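Local atomic coordinates of gamma-hexachlorocyclohexane dehydrochlorinase (Sphingomonas paucimobilis, PDB entry 3A76), a protein that catalyses two successive dehydrochlorinations of the pollutant gamma-hexachlorocyclohexane (lindane), yielding a tetrachlorocyclohexadiene by way of pentachlorocyclohexene. Residues P86-R99 with I111-N124. Sequence-based numbering, arbitrary orientation.
Sequences PMFHECIHYGTNLR and IGDVLLLGNLVEGN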
loop_
_atom_site.group_PDB
_atom_site.type_symbol
_atom_site.label_atom_id
_atom_site.label_comp_id
_atom_site.label_asym_id
_atom_site.label_seq_id
_atom_site.Cartn_x
_atom_site.Cartn_y
_atom_site.Cartn_z
ATOM N N PRO B 86 8.073 0.280 -23.643
ATOM C CA PRO B 86 8.731 -0.796 -24.411
ATOM C C PRO B 86 9.446 -1.867 -23.586
ATOM O O PRO B 86 9.602 -2.980 -24.063
ATOM C CB PRO B 86 9.749 -0.050 -25.289
ATOM C CG PRO B 86 9.278 1.363 -25.318
ATOM C CD PRO B 86 8.602 1.608 -23.999
ATOM N N MET B 87 9.869 -1.539 -22.367
ATOM C CA MET B 87 10.606 -2.473 -21.490
ATOM C C MET B 87 9.764 -3.655 -20.975
ATOM O O MET B 87 10.277 -4.765 -20.788
ATOM C CB MET B 87 11.196 -1.695 -20.303
ATOM C CG MET B 87 12.149 -2.484 -19.420
ATOM S SD MET B 87 12.895 -1.483 -18.103
ATOM C CE MET B 87 14.266 -0.739 -18.996
ATOM N N PHE B 88 8.478 -3.401 -20.742
ATOM C CA PHE B 88 7.571 -4.359 -20.105
ATOM C C PHE B 88 6.381 -4.683 -21.001
ATOM O O PHE B 88 5.872 -3.799 -21.701
ATOM C CB PHE B 88 6.971 -3.740 -18.844
ATOM C CG PHE B 88 7.929 -3.582 -17.697
ATOM C CD1 PHE B 88 8.097 -4.610 -16.775
ATOM C CD2 PHE B 88 8.593 -2.371 -17.490
ATOM C CE1 PHE B 88 8.939 -4.460 -15.698
ATOM C CE2 PHE B 88 9.459 -2.213 -16.409
ATOM C CZ PHE B 88 9.630 -3.257 -15.506
ATOM N N HIS B 89 5.895 -5.918 -20.950
ATOM C CA HIS B 89 4.588 -6.207 -21.558
ATOM C C HIS B 89 3.500 -5.519 -20.743
ATOM O O HIS B 89 2.649 -4.802 -21.280
ATOM C CB HIS B 89 4.351 -7.709 -21.692
ATOM C CG HIS B 89 5.165 -8.327 -22.779
ATOM N ND1 HIS B 89 5.024 -7.964 -24.105
ATOM C CD2 HIS B 89 6.149 -9.254 -22.740
ATOM C CE1 HIS B 89 5.883 -8.651 -24.834
ATOM N NE2 HIS B 89 6.578 -9.437 -24.031
ATOM N N GLU B 90 3.560 -5.739 -19.438
ATOM C CA GLU B 90 2.866 -4.919 -18.466
ATOM C C GLU B 90 3.631 -4.921 -17.153
ATOM O O GLU B 90 4.545 -5.722 -16.936
ATOM C CB GLU B 90 1.391 -5.339 -18.221
ATOM C CG GLU B 90 0.894 -6.770 -18.559
ATOM C CD GLU B 90 1.897 -7.893 -18.389
ATOM O OE1 GLU B 90 2.581 -7.972 -17.364
ATOM O OE2 GLU B 90 1.982 -8.737 -19.294
ATOM N N CYS B 91 3.242 -4.017 -16.272
ATOM C CA CYS B 91 3.802 -3.989 -14.939
ATOM C C CYS B 91 2.761 -3.398 -14.017
ATOM O O CYS B 91 1.797 -2.779 -14.473
ATOM C CB CYS B 91 5.087 -3.148 -14.905
ATOM S SG CYS B 91 4.806 -1.480 -15.398
ATOM N N ILE B 92 2.979 -3.566 -12.716
ATOM C CA ILE B 92 2.140 -2.895 -11.738
ATOM C C ILE B 92 2.982 -2.375 -10.555
ATOM O O ILE B 92 3.763 -3.125 -9.981
ATOM C CB ILE B 92 0.961 -3.822 -11.287
ATOM C CG1 ILE B 92 -0.060 -3.033 -10.464
ATOM C CG2 ILE B 92 1.459 -5.144 -10.624
ATOM C CD1 ILE B 92 0.271 -3.008 -9.102
ATOM N N HIS B 93 2.805 -1.095 -10.219
ATOM C CA HIS B 93 3.452 -0.444 -9.070
ATOM C C HIS B 93 2.532 -0.365 -7.842
ATOM O O HIS B 93 1.465 0.247 -7.904
ATOM C CB HIS B 93 3.832 0.999 -9.426
ATOM C CG HIS B 93 4.938 1.126 -10.419
ATOM N ND1 HIS B 93 4.743 0.967 -11.774
ATOM C CD2 HIS B 93 6.248 1.435 -10.260
ATOM C CE1 HIS B 93 5.886 1.161 -12.407
ATOM N NE2 HIS B 93 6.816 1.447 -11.512
ATOM N N TYR B 94 2.957 -0.961 -6.732
ATOM C CA TYR B 94 2.261 -0.779 -5.456
ATOM C C TYR B 94 3.017 0.208 -4.553
ATOM O O TYR B 94 4.011 -0.150 -3.931
ATOM C CB TYR B 94 2.076 -2.126 -4.714
ATOM C CG TYR B 94 1.323 -3.204 -5.464
ATOM C CD1 TYR B 94 -0.071 -3.189 -5.531
ATOM C CD2 TYR B 94 1.997 -4.274 -6.055
ATOM C CE1 TYR B 94 -0.773 -4.178 -6.209
ATOM C CE2 TYR B 94 1.294 -5.273 -6.739
ATOM C CZ TYR B 94 -0.093 -5.219 -6.803
ATOM O OH TYR B 94 -0.805 -6.213 -7.458
ATOM N N GLY B 95 2.517 1.433 -4.489
ATOM C CA GLY B 95 3.057 2.501 -3.681
ATOM C C GLY B 95 2.456 2.579 -2.296
ATOM O O GLY B 95 1.230 2.635 -2.130
ATOM N N THR B 96 3.355 2.586 -1.308
ATOM C CA THR B 96 3.019 2.568 0.105
ATOM C C THR B 96 3.994 3.510 0.851
ATOM O O THR B 96 5.006 3.977 0.267
ATOM C CB THR B 96 3.205 1.138 0.729
ATOM O OG1 THR B 96 4.590 0.794 0.697
ATOM C CG2 THR B 96 2.465 0.064 -0.030
ATOM N N ASN B 97 3.687 3.747 2.131
ATOM C CA ASN B 97 4.577 4.429 3.104
ATOM C C ASN B 97 4.964 5.867 2.772
ATOM O O ASN B 97 6.029 6.321 3.181
ATOM C CB ASN B 97 5.870 3.644 3.342
ATOM C CG ASN B 97 5.633 2.216 3.750
ATOM O OD1 ASN B 97 6.500 1.366 3.531
ATOM N ND2 ASN B 97 4.469 1.934 4.351
ATOM N N LEU B 98 4.112 6.564 2.025
ATOM C CA LEU B 98 4.346 7.954 1.656
ATOM C C LEU B 98 4.464 8.759 2.940
ATOM O O LEU B 98 3.532 8.813 3.735
ATOM C CB LEU B 98 3.195 8.514 0.830
ATOM C CG LEU B 98 3.455 9.550 -0.279
ATOM C CD1 LEU B 98 2.387 10.615 -0.257
ATOM C CD2 LEU B 98 4.832 10.196 -0.272
ATOM N N ARG B 99 5.620 9.379 3.132
ATOM C CA ARG B 99 5.861 10.147 4.341
ATOM C C ARG B 99 6.305 11.543 3.945
ATOM O O ARG B 99 7.289 11.709 3.214
ATOM C CB ARG B 99 6.883 9.421 5.233
ATOM C CG ARG B 99 7.239 10.137 6.504
ATOM C CD ARG B 99 6.084 10.182 7.464
ATOM N NE ARG B 99 5.962 11.535 8.002
ATOM C CZ ARG B 99 6.258 11.889 9.247
ATOM N NH1 ARG B 99 6.672 10.989 10.121
ATOM N NH2 ARG B 99 6.120 13.147 9.620
ATOM N N ILE B 111 9.261 10.838 1.074
ATOM C CA ILE B 111 9.800 9.495 0.801
ATOM C C ILE B 111 8.624 8.513 0.637
ATOM O O ILE B 111 7.551 8.707 1.205
ATOM C CB ILE B 111 10.792 8.971 1.889
ATOM C CG1 ILE B 111 10.293 9.308 3.294
ATOM C CG2 ILE B 111 12.223 9.506 1.656
ATOM C CD1 ILE B 111 11.057 8.604 4.381
ATOM N N GLY B 112 8.845 7.472 -0.152
ATOM C CA GLY B 112 7.843 6.449 -0.389
ATOM C C GLY B 112 8.520 5.172 -0.810
ATOM O O GLY B 112 9.665 5.176 -1.268
ATOM N N ASP B 113 7.813 4.068 -0.645
ATOM C CA ASP B 113 8.341 2.777 -1.051
ATOM C C ASP B 113 7.454 2.186 -2.144
ATOM O O ASP B 113 6.261 2.404 -2.155
ATOM C CB ASP B 113 8.430 1.855 0.159
ATOM C CG ASP B 113 9.440 2.342 1.178
ATOM O OD1 ASP B 113 10.664 2.364 0.847
ATOM O OD2 ASP B 113 9.002 2.701 2.297
ATOM N N VAL B 114 8.038 1.457 -3.086
ATOM C CA VAL B 114 7.205 0.858 -4.122
ATOM C C VAL B 114 7.580 -0.585 -4.308
ATOM O O VAL B 114 8.752 -0.937 -4.270
ATOM C CB VAL B 114 7.261 1.631 -5.495
ATOM C CG1 VAL B 114 8.653 1.548 -6.148
ATOM C CG2 VAL B 114 6.153 1.137 -6.462
ATOM N N LEU B 115 6.565 -1.409 -4.509
ATOM C CA LEU B 115 6.751 -2.773 -4.968
ATOM C C LEU B 115 6.215 -2.861 -6.387
ATOM O O LEU B 115 5.021 -2.576 -6.641
ATOM C CB LEU B 115 6.027 -3.732 -4.023
ATOM C CG LEU B 115 6.285 -5.243 -3.960
ATOM C CD1 LEU B 115 5.095 -6.010 -4.489
ATOM C CD2 LEU B 115 7.628 -5.701 -4.549
ATOM N N LEU B 116 7.108 -3.232 -7.307
ATOM C CA LEU B 116 6.779 -3.401 -8.714
ATOM C C LEU B 116 6.859 -4.858 -9.137
ATOM O O LEU B 116 7.902 -5.505 -8.976
ATOM C CB LEU B 116 7.714 -2.570 -9.614
ATOM C CG LEU B 116 7.606 -2.685 -11.155
ATOM C CD1 LEU B 116 8.115 -1.451 -11.845
ATOM C CD2 LEU B 116 8.371 -3.898 -11.719
ATOM N N LEU B 117 5.765 -5.351 -9.708
ATOM C CA LEU B 117 5.726 -6.651 -10.392
ATOM C C LEU B 117 5.454 -6.429 -11.873
ATOM O O LEU B 117 4.559 -5.671 -12.230
ATOM C CB LEU B 117 4.611 -7.517 -9.811
ATOM C CG LEU B 117 4.585 -7.715 -8.308
ATOM C CD1 LEU B 117 3.316 -8.467 -7.893
ATOM C CD2 LEU B 117 5.837 -8.445 -7.878
ATOM N N GLY B 118 6.221 -7.090 -12.738
ATOM C CA GLY B 118 6.031 -6.933 -14.173
ATOM C C GLY B 118 6.587 -8.046 -15.026
ATOM O O GLY B 118 7.260 -8.936 -14.534
ATOM N N ASN B 119 6.272 -8.003 -16.316
ATOM C CA ASN B 119 6.905 -8.902 -17.276
ATOM C C ASN B 119 7.765 -8.102 -18.236
ATOM O O ASN B 119 7.260 -7.239 -18.949
ATOM C CB ASN B 119 5.875 -9.721 -18.071
ATOM C CG ASN B 119 5.372 -10.927 -17.313
ATOM O OD1 ASN B 119 6.153 -11.724 -16.809
ATOM N ND2 ASN B 119 4.054 -11.081 -17.253
ATOM N N LEU B 120 9.058 -8.396 -18.253
ATOM C CA LEU B 120 9.981 -7.761 -19.200
ATOM C C LEU B 120 9.781 -8.308 -20.599
ATOM O O LEU B 120 9.725 -9.510 -20.783
ATOM C CB LEU B 120 11.428 -7.999 -18.774
ATOM C CG LEU B 120 11.890 -7.357 -17.468
ATOM C CD1 LEU B 120 13.257 -7.921 -17.094
ATOM C CD2 LEU B 120 11.901 -5.831 -17.559
ATOM N N VAL B 121 9.668 -7.429 -21.585
ATOM C CA VAL B 121 9.597 -7.856 -22.982
ATOM C C VAL B 121 10.823 -8.702 -23.346
ATOM O O VAL B 121 10.695 -9.752 -23.980
ATOM C CB VAL B 121 9.459 -6.656 -23.950
ATOM C CG1 VAL B 121 9.606 -7.117 -25.409
ATOM C CG2 VAL B 121 8.127 -5.968 -23.749
ATOM N N GLU B 122 12.000 -8.237 -22.928
ATOM C CA GLU B 122 13.250 -8.962 -23.117
ATOM C C GLU B 122 13.220 -10.253 -22.299
ATOM O O GLU B 122 13.422 -10.244 -21.085
ATOM C CB GLU B 122 14.457 -8.079 -22.728
ATOM C CG GLU B 122 15.826 -8.547 -23.261
ATOM C CD GLU B 122 16.050 -8.191 -24.738
ATOM O OE1 GLU B 122 15.399 -8.796 -25.626
ATOM O OE2 GLU B 122 16.897 -7.306 -25.015
ATOM N N GLY B 123 12.953 -11.359 -22.984
ATOM C CA GLY B 123 12.942 -12.680 -22.365
ATOM C C GLY B 123 11.595 -13.054 -21.778
ATOM O O GLY B 123 11.469 -14.111 -21.150
ATOM N N ASN B 124 10.588 -12.203 -21.993
ATOM C CA ASN B 124 9.261 -12.399 -21.395
ATOM C C ASN B 124 9.437 -12.902 -19.962
ATOM O O ASN B 124 8.930 -13.950 -19.571
ATOM C CB ASN B 124 8.412 -13.351 -22.253
ATOM C CG ASN B 124 6.920 -13.253 -21.950
ATOM O OD1 ASN B 124 6.418 -12.223 -21.478
ATOM N ND2 ASN B 124 6.198 -14.335 -22.239
HETATM O O HOH W 1 12.384 -5.832 -21.676
HETATM O O HOH W 2 8.733 5.429 2.705
#
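Leu116 sends its two methyls to two rings: CD1 lies over one face of the His93 imidazole, 3.2 Å from NE2, while CD2 reaches Phe88 CZ at 4.0 Å. Its CG stands anti to the backbone N (chi1 175°), which carries the fork between the rings. Val114 CG2 lies at the edge of the His93 ring, 3.8 Å from its CD2. Leu120 CD2 makes a CH-pi contact over one face of Phe88, whose other face takes Cys91 CB; Gly118 faces Cys91 in a non-hydrogen-bonded pair, 3.8 Å CA to CA. On the opposite side of the sheet Leu117 CD1 touches the edge of Tyr94. Both segments lie in the hairpin of strands 88-102 and 107-120, joined by antiparallel backbone bonds such as Tyr94 N to Leu115 O (2.6 Å), with a beta bulge between Thr96 and Arg99. At one end Val121 CG2 sits over the centre of the His89 ring, and Asn119 ND2 gives Glu90 OE1 a weak bond. Neighbouring subunits add hydrogen bonds from Tyr94 OH to Val114 O and between Glu90 OE1 and Tyr155 OH of the second, and salt bridges from Asp113 to Lys46 and Arg99 to Asp39 of the third. Packing against Leu116 and Val114, with the ND1 bond to Asp45, probably limits rotation of the imidazole, as would suit His93, the inferred proton acceptor, which itself lines the pocket occupied by spermidine.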